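PDB 6WCI: cysteine desulfurase from Stenotrophomonas maltophilia, which probably removes sulfur from L-cysteine with the help of pyridoxal 5'-phosphate, passing it to a sulfur carrier and leaving L-alanine. Local coordinates for residues 354-359 against 397-402; 195-200 against 343-348; 105-110 against 255-260. All blocks are in the same frame, centred on the assembly; numbering follows the deposited sequence.

Contact 1 (354-359 against 397-402); sequences VVSFLI and TCRASL
C398 O is gripped from two residues of the facing strand: F357 N-H points at it in the carbonyl plane (N to O 2.8 Å), and S356 CA closes on the same C398 O at 3.3 Å as a CA-H...O contact. The pair belongs to the antiparallel part of the mixed sheet in the small domain of a fold-type I PLP enzyme, where strands 354-359 and 397-401 are immediate neighbours. C398 N returns a bond to F357 O, and the V355-A400 pair repeats the arrangement two residues along, V355 N meeting A400 O at 2.9 Å and nearly in line with the carbonyl. The side chains of F357 and C398 share one face of the sheet. F357 CG sits between its own backbone N and carbonyl carbon (chi1 65°), which swings the ring back across the partner strand; C398 CB then lies over one ring face, displaced toward the rim, 3.7 Å from F357 CZ. C398 SG comes in obliquely, 4.6 Å from the F357 ring centroid, a sulfur-aromatic contact. V355 and A400 continue this face beneath helix 318-336. On the face of V354, S356, R399 and S401, polar groups find partners beyond the two strands: S356 OG bonds V196 O, R399 NH1 bonds N195 O, and T397 OG1, at the strand start, bonds H383 NE2, next in sequence to the oxidised C384. S401 OG is held by A51 N. With R399 CG anti to the backbone N (chi1 -174°), the aliphatic part of the arginine runs past S356 OG, 3.5 Å from R399 CG, before V354 CG1 meets R399 CD at 3.9 Å.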
# COMPACT_ATOMS: atom_id res chain seq x y z
N VAL B 354 -10.69 19.98 15.49
CA VAL B 354 -11.55 19.72 14.34
C VAL B 354 -12.91 20.34 14.63
O VAL B 354 -13.50 20.09 15.68
CB VAL B 354 -11.67 18.21 14.06
CG1 VAL B 354 -12.68 17.93 12.96
CG2 VAL B 354 -10.31 17.63 13.71
N VAL B 355 -13.40 21.16 13.70
CA VAL B 355 -14.66 21.88 13.88
C VAL B 355 -15.52 21.65 12.64
O VAL B 355 -15.21 22.16 11.56
CB VAL B 355 -14.45 23.38 14.12
CG1 VAL B 355 -15.79 24.08 14.19
CG2 VAL B 355 -13.63 23.62 15.38
N SER B 356 -16.60 20.89 12.80
CA SER B 356 -17.62 20.76 11.76
C SER B 356 -18.78 21.69 12.12
O SER B 356 -19.23 21.69 13.27
CB SER B 356 -18.10 19.32 11.64
OG SER B 356 -17.09 18.46 11.14
N PHE B 357 -19.26 22.46 11.16
CA PHE B 357 -20.26 23.48 11.47
C PHE B 357 -21.21 23.69 10.30
O PHE B 357 -20.91 23.33 9.15
CB PHE B 357 -19.61 24.82 11.84
CG PHE B 357 -18.85 25.47 10.71
CD1 PHE B 357 -17.53 25.14 10.47
CD2 PHE B 357 -19.45 26.41 9.89
CE1 PHE B 357 -16.83 25.72 9.43
CE2 PHE B 357 -18.76 27.00 8.85
CZ PHE B 357 -17.44 26.66 8.62
N LEU B 358 -22.36 24.27 10.61
CA LEU B 358 -23.35 24.69 9.64
C LEU B 358 -23.70 26.15 9.90
O LEU B 358 -23.47 26.67 11.00
CB LEU B 358 -24.62 23.84 9.69
CG LEU B 358 -24.59 22.43 9.09
CD1 LEU B 358 -25.96 21.81 9.21
CD2 LEU B 358 -24.16 22.50 7.64
N ILE B 359 -24.26 26.81 8.89
CA ILE B 359 -24.77 28.17 9.04
C ILE B 359 -26.14 28.25 8.38
O ILE B 359 -26.35 27.70 7.30
CB ILE B 359 -23.80 29.21 8.43
CG1 ILE B 359 -22.41 29.09 9.08
CG2 ILE B 359 -24.34 30.61 8.61
CD1 ILE B 359 -21.34 29.91 8.42
N THR B 397 -21.83 19.05 6.40
CA THR B 397 -21.27 20.09 7.25
C THR B 397 -20.05 20.66 6.56
O THR B 397 -19.49 20.05 5.64
CB THR B 397 -20.86 19.57 8.64
OG1 THR B 397 -19.76 18.67 8.51
CG2 THR B 397 -22.02 18.88 9.35
N CYS B 398 -19.64 21.84 7.00
CA CYS B 398 -18.37 22.41 6.60
C CYS B 398 -17.37 22.15 7.71
O CYS B 398 -17.67 22.38 8.89
CB CYS B 398 -18.50 23.91 6.32
SG CYS B 398 -17.08 24.57 5.42
N ARG B 399 -16.19 21.65 7.35
CA ARG B 399 -15.25 21.19 8.36
C ARG B 399 -13.92 21.90 8.18
O ARG B 399 -13.27 21.76 7.14
CB ARG B 399 -15.05 19.68 8.29
CG ARG B 399 -14.18 19.16 9.42
CD ARG B 399 -13.79 17.70 9.21
NE ARG B 399 -13.00 17.53 7.99
CZ ARG B 399 -12.56 16.36 7.54
NH1 ARG B 399 -12.84 15.25 8.21
NH2 ARG B 399 -11.85 16.29 6.42
N ALA B 400 -13.53 22.65 9.20
CA ALA B 400 -12.19 23.20 9.30
C ALA B 400 -11.42 22.38 10.32
O ALA B 400 -11.93 22.11 11.41
CB ALA B 400 -12.22 24.67 9.72
N SER B 401 -10.23 21.92 9.94
CA SER B 401 -9.43 21.08 10.81
C SER B 401 -8.01 21.62 10.85
O SER B 401 -7.33 21.66 9.82
CB SER B 401 -9.47 19.61 10.36
OG SER B 401 -9.49 19.50 8.95
N LEU B 402 -7.58 22.02 12.03
CA LEU B 402 -6.35 22.77 12.23
C LEU B 402 -5.21 21.83 12.61
O LEU B 402 -5.43 20.77 13.21
CB LEU B 402 -6.55 23.82 13.31
CG LEU B 402 -7.74 24.76 13.09
CD1 LEU B 402 -7.96 25.71 14.29
CD2 LEU B 402 -7.56 25.56 11.81

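Contact 2 (195-200 against 343-348); sequences NVLGTV and RIIGEA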
# COMPACT_ATOMS: atom_id res chain seq x y z
N ASN B 195 -13.24 12.12 13.32
CA ASN B 195 -12.80 12.98 12.24
C ASN B 195 -13.82 14.06 11.88
O ASN B 195 -13.49 14.97 11.12
CB ASN B 195 -12.51 12.16 10.98
CG ASN B 195 -13.76 11.57 10.38
OD1 ASN B 195 -14.51 10.87 11.06
ND2 ASN B 195 -14.01 11.88 9.11
N VAL B 196 -15.05 13.96 12.39
CA VAL B 196 -16.10 14.94 12.14
C VAL B 196 -16.34 15.81 13.37
O VAL B 196 -16.35 17.04 13.29
CB VAL B 196 -17.40 14.24 11.70
CG1 VAL B 196 -18.56 15.22 11.64
CG2 VAL B 196 -17.20 13.55 10.35
N LEU B 197 -16.56 15.17 14.52
CA LEU B 197 -16.86 15.87 15.76
C LEU B 197 -15.62 16.40 16.46
O LEU B 197 -15.72 17.36 17.23
CB LEU B 197 -17.61 14.93 16.70
CG LEU B 197 -18.83 14.25 16.08
CD1 LEU B 197 -19.25 13.02 16.89
CD2 LEU B 197 -19.98 15.24 15.95
N GLY B 198 -14.46 15.79 16.23
CA GLY B 198 -13.28 16.08 17.02
C GLY B 198 -13.26 15.44 18.39
O GLY B 198 -12.23 15.52 19.07
N THR B 199 -14.36 14.81 18.82
CA THR B 199 -14.47 14.27 20.17
C THR B 199 -13.31 13.34 20.48
O THR B 199 -12.90 12.53 19.65
CB THR B 199 -15.80 13.52 20.32
OG1 THR B 199 -16.90 14.44 20.19
CG2 THR B 199 -15.88 12.85 21.68
N VAL B 200 -12.76 13.48 21.68
CA VAL B 200 -11.79 12.53 22.21
C VAL B 200 -12.53 11.58 23.13
O VAL B 200 -13.10 12.00 24.14
CB VAL B 200 -10.65 13.25 22.96
CG1 VAL B 200 -9.70 12.22 23.55
CG2 VAL B 200 -9.91 14.23 22.02
N ARG B 343 -23.81 26.96 13.84
CA ARG B 343 -24.03 25.79 14.69
C ARG B 343 -22.83 24.87 14.55
O ARG B 343 -22.49 24.46 13.44
CB ARG B 343 -25.33 25.10 14.28
CG ARG B 343 -25.43 23.63 14.59
CD ARG B 343 -26.90 23.27 14.69
NE ARG B 343 -27.20 21.84 14.72
CZ ARG B 343 -26.78 20.99 15.65
NH1 ARG B 343 -25.96 21.38 16.62
NH2 ARG B 343 -27.16 19.72 15.59
N ILE B 344 -22.19 24.56 15.67
CA ILE B 344 -21.05 23.66 15.71
C ILE B 344 -21.56 22.27 16.07
O ILE B 344 -22.20 22.08 17.10
CB ILE B 344 -19.99 24.13 16.72
CG1 ILE B 344 -19.32 25.42 16.23
CG2 ILE B 344 -18.95 23.04 16.95
CD1 ILE B 344 -18.47 26.12 17.28
N ILE B 345 -21.26 21.29 15.22
CA ILE B 345 -21.69 19.92 15.44
C ILE B 345 -20.51 19.18 16.06
O ILE B 345 -19.57 18.78 15.36
CB ILE B 345 -22.18 19.27 14.14
CG1 ILE B 345 -23.51 19.91 13.75
CG2 ILE B 345 -22.34 17.77 14.31
CD1 ILE B 345 -23.89 19.71 12.31
N GLY B 346 -20.55 19.02 17.37
CA GLY B 346 -19.47 18.38 18.10
C GLY B 346 -18.84 19.33 19.09
O GLY B 346 -17.88 20.05 18.76
N GLU B 347 -19.38 19.36 20.31
CA GLU B 347 -18.89 20.21 21.38
C GLU B 347 -18.69 19.40 22.64
O GLU B 347 -19.11 19.77 23.74
CB GLU B 347 -19.84 21.38 21.65
CG GLU B 347 -20.76 21.75 20.49
CD GLU B 347 -22.23 21.49 20.81
OE1 GLU B 347 -23.08 21.66 19.90
OE2 GLU B 347 -22.54 21.12 21.96
N ALA B 348 -18.04 18.24 22.49
CA ALA B 348 -17.74 17.39 23.62
C ALA B 348 -16.77 18.11 24.55
O ALA B 348 -16.11 19.06 24.15
CB ALA B 348 -17.15 16.07 23.14
O HOH W 1 -16.73 19.84 15.54
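L197 and I345 meet through single methyls, L197 CD2 lying 3.8 Å from I345 CG2 while the two side chains cross at a slant. The same L197 CD2 also rests 3.6 Å from I345 O, so the leucine packs against backbone as well as side chain. Further along, T199 turns both branches to A348: with OG1 anti to the carbonyl carbon (chi1 -64°), T199 OG1 comes within 3.4 Å of A348 CB and T199 CG2 within 3.8 Å of it. Between these touches G346 offers bare backbone to the carbonyl of L197, L197 O standing 3.8 Å from G346 O. Direct hydrogen bonds between the segments are absent, and a water takes their place, donating toward I345 O at 3.0 Å and L197 O at 3.2 Å; other acceptors compete for its protons. In the second shell, K351 NZ bonds G346 O and, weakly, L197 O, which probably eases the meeting of the two carbonyls. T199 OG1 bonds G170 O, which fixes the hydroxyl, and L197 N bonds S194 OG. Backbone bonds of G198 with A352 and of E347 with D169 hold each segment to further chain. The contact thus joins the loop between strand 185-191 and helix 203-212 to the chain leaving strand 342-345, with helix 386-392 laying L388 against V196 and L197 and F392 against I345.

Contact 3 (105-110 against 255-260); sequences PSDLVL and ALWARR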
# COMPACT_ATOMS: atom_id res chain seq x y z
N PRO B 105 8.04 -2.99 18.66
CA PRO B 105 7.95 -3.06 17.20
C PRO B 105 7.55 -4.44 16.70
O PRO B 105 6.94 -4.55 15.63
CB PRO B 105 9.36 -2.66 16.74
CG PRO B 105 10.24 -2.91 17.92
CD PRO B 105 9.40 -2.70 19.14
N SER B 106 7.85 -5.49 17.47
CA SER B 106 7.45 -6.84 17.10
C SER B 106 5.93 -7.01 17.03
O SER B 106 5.45 -7.93 16.37
CB SER B 106 8.04 -7.84 18.10
OG SER B 106 8.26 -9.09 17.50
N ASP B 107 5.17 -6.15 17.72
CA ASP B 107 3.72 -6.21 17.72
C ASP B 107 3.09 -5.17 16.82
O ASP B 107 1.88 -4.91 16.93
CB ASP B 107 3.19 -6.04 19.15
CG ASP B 107 3.80 -7.01 20.14
OD1 ASP B 107 4.28 -8.09 19.71
OD2 ASP B 107 3.79 -6.70 21.35
N LEU B 108 3.86 -4.56 15.92
CA LEU B 108 3.39 -3.47 15.08
C LEU B 108 3.45 -3.91 13.63
O LEU B 108 4.55 -4.10 13.07
CB LEU B 108 4.22 -2.21 15.32
CG LEU B 108 3.72 -0.89 14.75
CD1 LEU B 108 2.38 -0.50 15.39
CD2 LEU B 108 4.77 0.19 14.98
N VAL B 109 2.29 -4.07 13.01
CA VAL B 109 2.19 -4.49 11.62
C VAL B 109 2.07 -3.25 10.75
O VAL B 109 1.18 -2.42 10.96
CB VAL B 109 0.97 -5.41 11.42
CG1 VAL B 109 0.87 -5.86 9.97
CG2 VAL B 109 1.06 -6.62 12.37
N LEU B 110 2.96 -3.12 9.76
CA LEU B 110 2.96 -1.98 8.85
C LEU B 110 2.09 -2.30 7.64
O LEU B 110 2.18 -3.40 7.08
CB LEU B 110 4.39 -1.66 8.41
CG LEU B 110 5.42 -1.43 9.53
CD1 LEU B 110 6.82 -1.23 8.99
CD2 LEU B 110 5.01 -0.22 10.38
N ALA B 255 -0.41 1.63 10.25
CA ALA B 255 0.03 0.49 11.04
C ALA B 255 -1.12 -0.07 11.85
O ALA B 255 -2.08 0.64 12.17
CB ALA B 255 1.20 0.87 11.96
N LEU B 256 -0.99 -1.35 12.19
CA LEU B 256 -1.89 -2.01 13.15
C LEU B 256 -1.06 -2.51 14.32
O LEU B 256 -0.14 -3.31 14.13
CB LEU B 256 -2.64 -3.17 12.50
CG LEU B 256 -3.51 -4.01 13.43
CD1 LEU B 256 -4.76 -3.23 13.86
CD2 LEU B 256 -3.89 -5.40 12.84
N TRP B 257 -1.35 -2.02 15.52
CA TRP B 257 -0.83 -2.60 16.75
C TRP B 257 -1.85 -3.59 17.30
O TRP B 257 -3.06 -3.39 17.19
CB TRP B 257 -0.54 -1.54 17.82
CG TRP B 257 -0.11 -2.19 19.12
CD1 TRP B 257 1.16 -2.55 19.47
CD2 TRP B 257 -0.97 -2.63 20.19
NE1 TRP B 257 1.15 -3.16 20.71
CE2 TRP B 257 -0.14 -3.22 21.17
CE3 TRP B 257 -2.35 -2.58 20.42
CZ2 TRP B 257 -0.65 -3.76 22.36
CZ3 TRP B 257 -2.85 -3.10 21.60
CH2 TRP B 257 -2.00 -3.68 22.56
N ALA B 258 -1.35 -4.66 17.91
CA ALA B 258 -2.22 -5.66 18.52
C ALA B 258 -1.50 -6.32 19.68
O ALA B 258 -0.27 -6.39 19.70
CB ALA B 258 -2.67 -6.73 17.51
N ARG B 259 -2.27 -6.81 20.65
CA ARG B 259 -1.70 -7.67 21.66
C ARG B 259 -1.04 -8.88 21.00
O ARG B 259 -1.52 -9.39 19.99
CB ARG B 259 -2.79 -8.13 22.64
CG ARG B 259 -3.53 -6.96 23.26
CD ARG B 259 -4.69 -7.45 24.07
NE ARG B 259 -4.26 -8.45 25.03
CZ ARG B 259 -3.90 -8.17 26.28
NH1 ARG B 259 -3.90 -6.91 26.70
NH2 ARG B 259 -3.53 -9.15 27.11
N ARG B 260 0.08 -9.31 21.58
CA ARG B 260 0.86 -10.40 20.99
C ARG B 260 0.04 -11.68 20.89
O ARG B 260 0.16 -12.43 19.91
CB ARG B 260 2.12 -10.66 21.81
CG ARG B 260 3.04 -11.74 21.21
CD ARG B 260 3.73 -11.16 20.00
NE ARG B 260 4.38 -12.14 19.15
CZ ARG B 260 4.99 -11.82 18.02
NH1 ARG B 260 5.01 -10.55 17.63
NH2 ARG B 260 5.56 -12.76 17.28
O HOH W 2 3.48 -4.11 22.27
O HOH W 3 1.41 -7.26 22.71
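D107 O approaches the W257 indole obliquely, 3.5 Å from W257 CD1, while R259 N lies over one face of the ring, 3.7 Å above the plane and displaced toward the rim. At the ring edge a water lies in plane and accepts from W257 NE1 at 3.0 Å; it also donates to D107 OD2. The R260 guanidinium is approached at its edge: S106 O lies in its plane, 2.9 Å from R260 NH1, and D107 OD1 near that plane. The salt bridge between D107 OD1 and R260 NH1 is long at 3.3 Å, its hydrogen bond weak, with the carboxylate and guanidinium planes 40° apart. A bend at chi2 (74°) brings the arginine round to D107, the two side chains crossing at about a right angle. Beside these groups, strands 108-111 and 254-258 pair antiparallel at one margin of the seven-stranded large-domain sheet of fold-type I PLP enzymes, 254-258 being the one strand that runs against the other six. V109 N reaches L256 O at 2.8 Å and L256 N reaches V109 O at 2.7 Å. On one face L108 CD1 wedges between A255 CB and W257 CB, 3.9 Å from each; the other face carries V109 and L256, the latter under helix 114-126. R260 NH2 also bonds A289 O. A second water donates to D107 OD2 and accepts a weak bond from R260 N, in the first turn of helix 260-265, behind the N-cap R259. D107 therefore gives one oxygen to the arginine and the other to two waters; its negative charge beside a helix start is probably favourable, and the bridge is likely to be modest, the carboxylate being partly hydrated through OD2.

Contacts 1 and 2 adjoin, their centres 9 Å apart: strands 342-345 and 354-359 are sequence and sheet neighbours, joined where L358 N meets R343 O at 2.8 Å, probably a hydrogen bond. V354 CG1 also packs on N195 O at 3.6 Å. Contact 3 stands on the opposite side of the chain's centre, in the large-domain sheet, its centre 33 Å from that of contact 1 and 29 Å from that of contact 2. Its strand 254-258 follows K246, which bears the PLP as a Schiff base, whereas contacts 1 and 2 both bond H383, the residue before C384, through T397 and N195 respectively.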